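Local coordinates for EvdO1 (Micromonospora carbonacea, PDB 4XBZ), which probably catalyses an oxidative cyclization in orthosomycin biosynthesis, as a metal-dependent oxygenase of the phytanoyl-CoA dioxygenase family with a double-stranded beta-helix fold, at residues A35-R40 and P46-A51; P66-D71 and A119-H124; R87-T92 and L96-P101. All coordinates share one frame; numbering follows the deposited sequence.

Contact 1: A35-R40 and P46-A51; sequences AECDIR and PEHVTA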
loop_
_atom_site.group_PDB
_atom_site.type_symbol
_atom_site.label_atom_id
_atom_site.label_comp_id
_atom_site.label_asym_id
_atom_site.label_seq_id
_atom_site.Cartn_x
_atom_site.Cartn_y
_atom_site.Cartn_z
ATOM N N ALA A 35 8.008 -2.375 -14.567
ATOM C CA ALA A 35 8.437 -3.611 -13.927
ATOM C C ALA A 35 7.435 -4.729 -14.210
ATOM O O ALA A 35 6.246 -4.476 -14.419
ATOM C CB ALA A 35 8.608 -3.413 -12.422
ATOM N N GLU A 36 7.925 -5.961 -14.224
ATOM C CA GLU A 36 7.092 -7.106 -14.536
ATOM C C GLU A 36 7.154 -8.137 -13.416
ATOM O O GLU A 36 8.221 -8.427 -12.846
ATOM C CB GLU A 36 7.509 -7.727 -15.882
ATOM C CG GLU A 36 7.305 -6.781 -17.084
ATOM C CD GLU A 36 7.535 -7.446 -18.452
ATOM O OE1 GLU A 36 7.662 -8.690 -18.513
ATOM O OE2 GLU A 36 7.581 -6.719 -19.471
ATOM N N CYS A 37 5.989 -8.675 -13.088
ATOM C CA CYS A 37 5.887 -9.694 -12.058
ATOM C C CYS A 37 5.361 -10.985 -12.651
ATOM O O CYS A 37 4.197 -11.061 -13.050
ATOM C CB CYS A 37 4.971 -9.230 -10.926
ATOM S SG CYS A 37 4.457 -10.578 -9.868
ATOM N N ASP A 38 6.222 -11.996 -12.721
ATOM C CA ASP A 38 5.785 -13.319 -13.149
ATOM C C ASP A 38 5.155 -13.999 -11.945
ATOM O O ASP A 38 5.811 -14.770 -11.238
ATOM C CB ASP A 38 6.945 -14.153 -13.709
ATOM C CG ASP A 38 6.481 -15.175 -14.755
ATOM O OD1 ASP A 38 6.725 -14.943 -15.965
ATOM O OD2 ASP A 38 5.850 -16.197 -14.375
ATOM N N ILE A 39 3.875 -13.711 -11.726
ATOM C CA ILE A 39 3.231 -14.015 -10.458
ATOM C C ILE A 39 3.230 -15.497 -10.116
ATOM O O ILE A 39 3.324 -15.868 -8.949
ATOM C CB ILE A 39 1.779 -13.490 -10.431
ATOM C CG1 ILE A 39 1.210 -13.608 -9.016
ATOM C CG2 ILE A 39 0.894 -14.193 -11.473
ATOM C CD1 ILE A 39 2.063 -12.894 -7.982
ATOM N N ARG A 40 3.149 -16.350 -11.125
ATOM C CA ARG A 40 3.081 -17.784 -10.859
ATOM C C ARG A 40 4.476 -18.364 -10.722
ATOM O O ARG A 40 4.643 -19.468 -10.214
ATOM C CB ARG A 40 2.295 -18.505 -11.950
ATOM C CG ARG A 40 0.798 -18.208 -11.891
ATOM C CD ARG A 40 0.060 -18.811 -13.074
ATOM N NE ARG A 40 -1.367 -18.536 -13.009
ATOM C CZ ARG A 40 -2.230 -19.291 -12.339
ATOM N NH1 ARG A 40 -1.789 -20.359 -11.680
ATOM N NH2 ARG A 40 -3.521 -18.977 -12.328
ATOM N N PRO A 46 8.854 -7.881 -2.882
ATOM C CA PRO A 46 9.088 -6.524 -2.378
ATOM C C PRO A 46 9.463 -5.515 -3.466
ATOM O O PRO A 46 8.931 -4.408 -3.430
ATOM C CB PRO A 46 10.246 -6.721 -1.401
ATOM C CG PRO A 46 9.994 -8.059 -0.843
ATOM C CD PRO A 46 9.441 -8.893 -1.989
ATOM N N GLU A 47 10.343 -5.877 -4.403
ATOM C CA GLU A 47 10.702 -4.952 -5.482
ATOM C C GLU A 47 9.489 -4.594 -6.359
ATOM O O GLU A 47 9.359 -3.456 -6.820
ATOM C CB GLU A 47 11.832 -5.531 -6.346
ATOM C CG GLU A 47 11.524 -6.849 -7.062
ATOM C CD GLU A 47 12.765 -7.456 -7.741
ATOM O OE1 GLU A 47 12.911 -7.339 -8.988
ATOM O OE2 GLU A 47 13.600 -8.051 -7.016
ATOM N N HIS A 48 8.591 -5.557 -6.568
ATOM C CA HIS A 48 7.380 -5.320 -7.353
ATOM C C HIS A 48 6.476 -4.272 -6.683
ATOM O O HIS A 48 5.988 -3.336 -7.327
ATOM C CB HIS A 48 6.611 -6.637 -7.556
ATOM C CG HIS A 48 7.379 -7.679 -8.304
ATOM N ND1 HIS A 48 7.315 -9.020 -7.992
ATOM C CD2 HIS A 48 8.214 -7.582 -9.367
ATOM C CE1 HIS A 48 8.081 -9.703 -8.821
ATOM N NE2 HIS A 48 8.636 -8.855 -9.667
ATOM N N VAL A 49 6.244 -4.440 -5.390
ATOM C CA VAL A 49 5.431 -3.488 -4.646
ATOM C C VAL A 49 6.067 -2.100 -4.738
ATOM O O VAL A 49 5.378 -1.116 -5.022
ATOM C CB VAL A 49 5.263 -3.902 -3.165
ATOM C CG1 VAL A 49 4.364 -2.912 -2.435
ATOM C CG2 VAL A 49 4.693 -5.314 -3.063
ATOM N N THR A 50 7.385 -2.044 -4.542
ATOM C CA THR A 50 8.131 -0.793 -4.621
ATOM C C THR A 50 7.912 -0.135 -5.979
ATOM O O THR A 50 7.529 1.044 -6.070
ATOM C CB THR A 50 9.670 -1.000 -4.406
ATOM O OG1 THR A 50 9.934 -1.490 -3.087
ATOM C CG2 THR A 50 10.403 0.304 -4.583
ATOM N N ALA A 51 8.150 -0.907 -7.032
ATOM C CA ALA A 51 8.050 -0.369 -8.363
ATOM C C ALA A 51 6.628 0.147 -8.570
ATOM O O ALA A 51 6.438 1.270 -9.048
ATOM C CB ALA A 51 8.424 -1.411 -9.392
#

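Contact 2: P66-D71 and A119-H124; sequences PQELAD and AMLAGH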
loop_
_atom_site.group_PDB
_atom_site.type_symbol
_atom_site.label_atom_id
_atom_site.label_comp_id
_atom_site.label_asym_id
_atom_site.label_seq_id
_atom_site.Cartn_x
_atom_site.Cartn_y
_atom_site.Cartn_z
ATOM N N PRO A 66 -4.576 -20.890 -19.200
ATOM C CA PRO A 66 -5.141 -20.912 -20.558
ATOM C C PRO A 66 -6.655 -21.150 -20.587
ATOM O O PRO A 66 -7.362 -20.449 -21.314
ATOM C CB PRO A 66 -4.387 -22.068 -21.225
ATOM C CG PRO A 66 -3.045 -22.028 -20.567
ATOM C CD PRO A 66 -3.327 -21.673 -19.116
ATOM N N GLN A 67 -7.141 -22.107 -19.801
ATOM C CA GLN A 67 -8.572 -22.437 -19.759
ATOM C C GLN A 67 -9.437 -21.274 -19.273
ATOM O O GLN A 67 -10.486 -21.003 -19.859
ATOM C CB GLN A 67 -8.816 -23.659 -18.864
ATOM C CG GLN A 67 -10.281 -24.089 -18.719
ATOM C CD GLN A 67 -10.899 -24.619 -20.016
ATOM O OE1 GLN A 67 -11.275 -23.853 -20.912
ATOM N NE2 GLN A 67 -11.003 -25.940 -20.119
ATOM N N GLU A 68 -9.010 -20.595 -18.205
ATOM C CA GLU A 68 -9.766 -19.453 -17.700
ATOM C C GLU A 68 -9.744 -18.313 -18.709
ATOM O O GLU A 68 -10.754 -17.629 -18.897
ATOM C CB GLU A 68 -9.233 -18.961 -16.338
ATOM C CG GLU A 68 -10.050 -17.771 -15.781
ATOM C CD GLU A 68 -9.909 -17.550 -14.269
ATOM O OE1 GLU A 68 -8.860 -17.900 -13.681
ATOM O OE2 GLU A 68 -10.863 -17.024 -13.663
ATOM N N LEU A 69 -8.605 -18.111 -19.364
ATOM C CA LEU A 69 -8.508 -17.059 -20.377
ATOM C C LEU A 69 -9.557 -17.274 -21.460
ATOM O O LEU A 69 -10.265 -16.342 -21.848
ATOM C CB LEU A 69 -7.106 -17.017 -21.001
ATOM C CG LEU A 69 -6.932 -16.170 -22.269
ATOM C CD1 LEU A 69 -7.289 -14.721 -22.018
ATOM C CD2 LEU A 69 -5.515 -16.271 -22.819
ATOM N N ALA A 70 -9.666 -18.516 -21.928
ATOM C CA ALA A 70 -10.659 -18.854 -22.938
ATOM C C ALA A 70 -12.080 -18.639 -22.398
ATOM O O ALA A 70 -12.908 -18.033 -23.078
ATOM C CB ALA A 70 -10.473 -20.290 -23.422
ATOM N N ASP A 71 -12.362 -19.104 -21.181
ATOM C CA ASP A 71 -13.708 -18.917 -20.629
ATOM C C ASP A 71 -14.061 -17.431 -20.588
ATOM O O ASP A 71 -15.193 -17.042 -20.869
ATOM C CB ASP A 71 -13.838 -19.516 -19.224
ATOM C CG ASP A 71 -13.463 -20.990 -19.169
ATOM O OD1 ASP A 71 -13.402 -21.638 -20.227
ATOM O OD2 ASP A 71 -13.233 -21.505 -18.049
ATOM N N ALA A 119 -17.599 -12.914 -12.945
ATOM C CA ALA A 119 -17.781 -12.868 -11.495
ATOM C C ALA A 119 -16.743 -13.736 -10.777
ATOM O O ALA A 119 -16.127 -13.314 -9.799
ATOM C CB ALA A 119 -19.188 -13.307 -11.120
ATOM N N MET A 120 -16.534 -14.947 -11.277
ATOM C CA MET A 120 -15.518 -15.831 -10.720
ATOM C C MET A 120 -14.108 -15.254 -10.906
ATOM O O MET A 120 -13.230 -15.424 -10.048
ATOM C CB MET A 120 -15.624 -17.225 -11.353
ATOM C CG MET A 120 -16.965 -17.940 -11.054
ATOM S SD MET A 120 -16.955 -19.749 -11.233
ATOM C CE MET A 120 -16.586 -19.931 -12.984
ATOM N N LEU A 121 -13.895 -14.571 -12.029
ATOM C CA LEU A 121 -12.638 -13.862 -12.262
ATOM C C LEU A 121 -12.457 -12.816 -11.161
ATOM O O LEU A 121 -11.345 -12.579 -10.687
ATOM C CB LEU A 121 -12.618 -13.206 -13.652
ATOM C CG LEU A 121 -11.416 -12.309 -14.015
ATOM C CD1 LEU A 121 -10.095 -13.074 -13.937
ATOM C CD2 LEU A 121 -11.597 -11.688 -15.404
ATOM N N ALA A 122 -13.566 -12.221 -10.730
ATOM C CA ALA A 122 -13.522 -11.184 -9.718
ATOM C C ALA A 122 -13.173 -11.747 -8.343
ATOM O O ALA A 122 -12.899 -10.989 -7.424
ATOM C CB ALA A 122 -14.854 -10.417 -9.674
ATOM N N GLY A 123 -13.163 -13.070 -8.207
ATOM C CA GLY A 123 -12.714 -13.707 -6.976
ATOM C C GLY A 123 -11.377 -14.418 -7.098
ATOM O O GLY A 123 -10.988 -15.181 -6.217
ATOM N N HIS A 124 -10.684 -14.178 -8.211
ATOM C CA HIS A 124 -9.393 -14.811 -8.505
ATOM C C HIS A 124 -8.368 -14.517 -7.412
ATOM O O HIS A 124 -7.979 -13.363 -7.222
ATOM C CB HIS A 124 -8.877 -14.330 -9.867
ATOM C CG HIS A 124 -7.706 -15.103 -10.399
ATOM N ND1 HIS A 124 -6.544 -15.297 -9.679
ATOM C CD2 HIS A 124 -7.508 -15.702 -11.599
ATOM C CE1 HIS A 124 -5.686 -15.990 -10.407
ATOM N NE2 HIS A 124 -6.245 -16.247 -11.577
HETATM O O HOH W 1 -6.405 -18.596 -13.778
#

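Contact 3: R87-T92 and L96-P101; sequences RSMEDT and LEPDQP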
loop_
_atom_site.group_PDB
_atom_site.type_symbol
_atom_site.label_atom_id
_atom_site.label_comp_id
_atom_site.label_asym_id
_atom_site.label_seq_id
_atom_site.Cartn_x
_atom_site.Cartn_y
_atom_site.Cartn_z
ATOM N N ARG A 87 -28.659 -2.603 -29.086
ATOM C CA ARG A 87 -28.462 -1.166 -29.148
ATOM C C ARG A 87 -29.113 -0.511 -27.946
ATOM O O ARG A 87 -29.794 0.513 -28.057
ATOM C CB ARG A 87 -29.007 -0.611 -30.448
ATOM C CG ARG A 87 -28.403 -1.324 -31.605
ATOM C CD ARG A 87 -28.753 -0.740 -32.937
ATOM N NE ARG A 87 -28.089 -1.572 -33.929
ATOM C CZ ARG A 87 -26.858 -1.360 -34.383
ATOM N NH1 ARG A 87 -26.168 -0.296 -33.987
ATOM N NH2 ARG A 87 -26.335 -2.203 -35.262
ATOM N N SER A 88 -28.924 -1.143 -26.798
ATOM C CA SER A 88 -29.335 -0.562 -25.536
ATOM C C SER A 88 -28.275 0.400 -25.064
ATOM O O SER A 88 -27.085 0.169 -25.270
ATOM C CB SER A 88 -29.563 -1.635 -24.475
ATOM O OG SER A 88 -29.772 -1.017 -23.216
ATOM N N MET A 89 -28.698 1.478 -24.425
ATOM C CA MET A 89 -27.749 2.389 -23.815
ATOM C C MET A 89 -27.625 2.070 -22.338
ATOM O O MET A 89 -26.900 2.736 -21.605
ATOM C CB MET A 89 -28.174 3.837 -24.032
ATOM C CG MET A 89 -28.219 4.224 -25.503
ATOM S SD MET A 89 -28.003 5.990 -25.741
ATOM C CE MET A 89 -26.386 6.213 -25.025
ATOM N N GLU A 90 -28.337 1.031 -21.917
ATOM C CA GLU A 90 -28.329 0.598 -20.538
ATOM C C GLU A 90 -26.989 -0.075 -20.228
ATOM O O GLU A 90 -26.634 -1.073 -20.859
ATOM C CB GLU A 90 -29.504 -0.355 -20.271
ATOM C CG GLU A 90 -29.672 -0.789 -18.820
ATOM C CD GLU A 90 -30.769 -0.013 -18.082
ATOM O OE1 GLU A 90 -31.925 0.050 -18.591
ATOM O OE2 GLU A 90 -30.467 0.526 -16.990
ATOM N N ASP A 91 -26.248 0.490 -19.273
ATOM C CA ASP A 91 -24.956 -0.054 -18.848
ATOM C C ASP A 91 -23.944 -0.127 -19.999
ATOM O O ASP A 91 -23.005 -0.927 -19.962
ATOM C CB ASP A 91 -25.132 -1.453 -18.228
ATOM C CG ASP A 91 -25.826 -1.417 -16.875
ATOM O OD1 ASP A 91 -26.143 -0.303 -16.410
ATOM O OD2 ASP A 91 -26.032 -2.498 -16.265
ATOM N N THR A 92 -24.123 0.705 -21.015
ATOM C CA THR A 92 -23.279 0.603 -22.202
ATOM C C THR A 92 -22.932 1.975 -22.752
ATOM O O THR A 92 -23.815 2.775 -23.038
ATOM C CB THR A 92 -23.957 -0.246 -23.307
ATOM O OG1 THR A 92 -24.338 -1.516 -22.764
ATOM C CG2 THR A 92 -23.005 -0.489 -24.455
ATOM N N LEU A 96 -21.775 7.010 -30.524
ATOM C CA LEU A 96 -22.873 7.921 -30.812
ATOM C C LEU A 96 -24.142 7.252 -30.325
ATOM O O LEU A 96 -24.101 6.091 -29.932
ATOM C CB LEU A 96 -22.980 8.209 -32.305
ATOM C CG LEU A 96 -21.712 8.640 -33.028
ATOM C CD1 LEU A 96 -21.894 8.520 -34.543
ATOM C CD2 LEU A 96 -21.389 10.057 -32.621
ATOM N N GLU A 97 -25.264 7.964 -30.363
ATOM C CA GLU A 97 -26.553 7.339 -30.084
ATOM C C GLU A 97 -26.709 6.143 -31.031
ATOM O O GLU A 97 -26.425 6.257 -32.220
ATOM C CB GLU A 97 -27.697 8.341 -30.258
ATOM C CG GLU A 97 -28.754 8.276 -29.160
ATOM C CD GLU A 97 -28.423 9.148 -27.958
ATOM O OE1 GLU A 97 -27.712 10.158 -28.130
ATOM O OE2 GLU A 97 -28.882 8.828 -26.839
ATOM N N PRO A 98 -27.123 4.981 -30.495
ATOM C CA PRO A 98 -27.152 3.695 -31.210
ATOM C C PRO A 98 -27.919 3.701 -32.530
ATOM O O PRO A 98 -27.616 2.878 -33.398
ATOM C CB PRO A 98 -27.835 2.765 -30.210
ATOM C CG PRO A 98 -27.464 3.330 -28.889
ATOM C CD PRO A 98 -27.477 4.822 -29.075
ATOM N N ASP A 99 -28.891 4.601 -32.671
ATOM C CA ASP A 99 -29.659 4.731 -33.909
ATOM C C ASP A 99 -28.873 5.411 -35.035
ATOM O O ASP A 99 -29.364 5.511 -36.163
ATOM C CB ASP A 99 -30.949 5.515 -33.655
ATOM C CG ASP A 99 -30.693 6.890 -33.066
ATOM O OD1 ASP A 99 -30.798 7.042 -31.827
ATOM O OD2 ASP A 99 -30.383 7.821 -33.840
ATOM N N GLN A 100 -27.663 5.879 -34.727
ATOM C CA GLN A 100 -26.849 6.625 -35.691
ATOM C C GLN A 100 -25.914 5.715 -36.487
ATOM O O GLN A 100 -25.413 4.719 -35.971
ATOM C CB GLN A 100 -26.034 7.704 -34.978
ATOM C CG GLN A 100 -26.878 8.748 -34.264
ATOM C CD GLN A 100 -27.704 9.570 -35.224
ATOM O OE1 GLN A 100 -27.243 10.586 -35.746
ATOM N NE2 GLN A 100 -28.933 9.132 -35.474
ATOM N N PRO A 101 -25.683 6.056 -37.757
ATOM C CA PRO A 101 -24.773 5.253 -38.581
ATOM C C PRO A 101 -23.355 5.285 -38.032
ATOM O O PRO A 101 -22.854 6.364 -37.708
ATOM C CB PRO A 101 -24.849 5.929 -39.957
ATOM C CG PRO A 101 -25.299 7.334 -39.666
ATOM C CD PRO A 101 -26.228 7.213 -38.490
#

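Contact 1: A35-R40 and P46-A51
Segment 35-40, which carries strand 36-38, and the first turns of helix 46-55 face each other closely at two points, where Ala35 lies 6.5 Å from Ala51 and Cys37 lies 6.6 Å from His48, CA to CA. His48 and Ala51 are three apart on the helix and so project from one side of it, while Ala35 and Cys37 point from the same side of the extended chain. At the first point two methyls meet directly, Ala35 CB to Ala51 CB at 3.6 Å. At the second, Cys37 lays its CB over the centre of the His48 ring, 3.7 Å from the centroid and 5° off the normal, a CH-pi contact. With Cys37 SG anti to the backbone N (chi1 165°), the sulfur stays close to the ring, toward ND1 and CE1, 4.1 Å from the same centroid in an oblique sulfur-aromatic approach. The opposite ring face carries CG of Glu47, offset toward the rim. His48 ND1 accepts the backbone N-H of Leu45, which helps fix the rotation of the imidazole, and His48 NE2 comes 3.2 Å from Glu36 O. Glu36 turns its carboxylate elsewhere, to a salt bridge with Arg61. The contact belongs to a beta-alpha-beta unit: strand 36-38, outermost in the large sheet, pairs in parallel with strand 57-61 and is joined to it by helix 46-55, whose Thr50 hydrogen-bonds Glu132 of the second subunit.

Contact 2: P66-D71 and A119-H124
Glu68 reaches from the first turns of helix 66-86 to the end of helix 116-121, where it meets Leu121 and His124. From CB, which points toward the other segment, the chain runs on with CG anti to the backbone N (chi1 -179°) and stays extended, so that the carboxylate is carried across the gap between the two backbones, 8.3 Å from Glu68 CA to Leu121 CA. At Glu68 CD the His124 ring is already near, with His124 CD2 at 4.0 Å. The two oxygens then divide their work. Glu68 OE2 lies against Leu121, 3.9 Å from Leu121 CA and about as far from its CD1. Glu68 OE1 comes 3.3 Å from His124 CD2, the carboxylate and imidazole planes being only 12° apart, and accepts a hydrogen bond from a water 2.6 Å away, which is also hydrogen-bonded to His124 NE2 at 3.2 Å, so the water bridges the two side chains. OE1 further takes a salt bridge from Arg292, whose other terminal nitrogen binds Met120 O; this buried carboxylate is thus probably stabilised as an anion. His124 ND1, bonded to the backbone N of Leu126, forms the side-chain N-cap that starts helix 125-134, directly after the type I turn from Leu121 to His124 that follows helix 116-121.

Contact 3: R87-T92 and L96-P101
Pro98 packs its ring against both Arg87 and Met89, the backbones coming nearest where the CA atoms of Arg87 and Pro98 are 5.4 Å apart. Arg87 CB meets Pro98 CB at 3.6 Å. Beyond CB the arginine is extended from CG to NE, which carries the guanidinium past the proline until Arg87 NH1 stands 3.5 Å from Pro98 O, in an oblique approach. Met89 takes the other part of the ring: Met89 CG lies 3.6 Å from Pro98 CG, and the two side chains cross at about a right angle. Met89 bends at its last torsion (chi3 60°), and Met89 SD rests 3.6 Å from Pro98 CD and 3.2 Å from Glu97 OE2. Glu97 bends as well, at chi2 (87°), which brings its carboxylate back to that sulfur. Segment 87-92 runs into strand 92-94, an outermost strand of the large sheet, and segment 96-101 follows it; each contains a beta turn, type II from Met89 to Thr92 and type I from Glu97 to Gln100. An alanine in place of Pro98 would remove CG and CD of the ring, and Met89 would probably lose its apolar support and be set free to turn. Overlapping the start of the type II turn, Ser88 forms an ST turn, Ser88 OG accepting the backbone N-H of Glu90 at 2.8 Å. The type I turn is closed by its own backbone bond, from Gln100 N to Glu97 O at 2.8 Å.

Read from the N terminus, the chain first closes the short loop of contact 1, joining an outermost strand of the large sheet to helix 46-55. Contact 2 opens afterwards, at the start of helix 66-86, and closes only at residues 119-124; the loop it spans holds contact 3, which is nested at the far end of that helix and joins the two ends of strand 92-94, the outermost strand at the other side of the sheet. Contacts 1 and 2, in series, touch where Arg40 NH2 lies 3.9 Å from His124 NE2. Contact 3 stays apart, its centre about 40 Å from that of contact 1, across the chain's centre, and about 28 Å from that of contact 2.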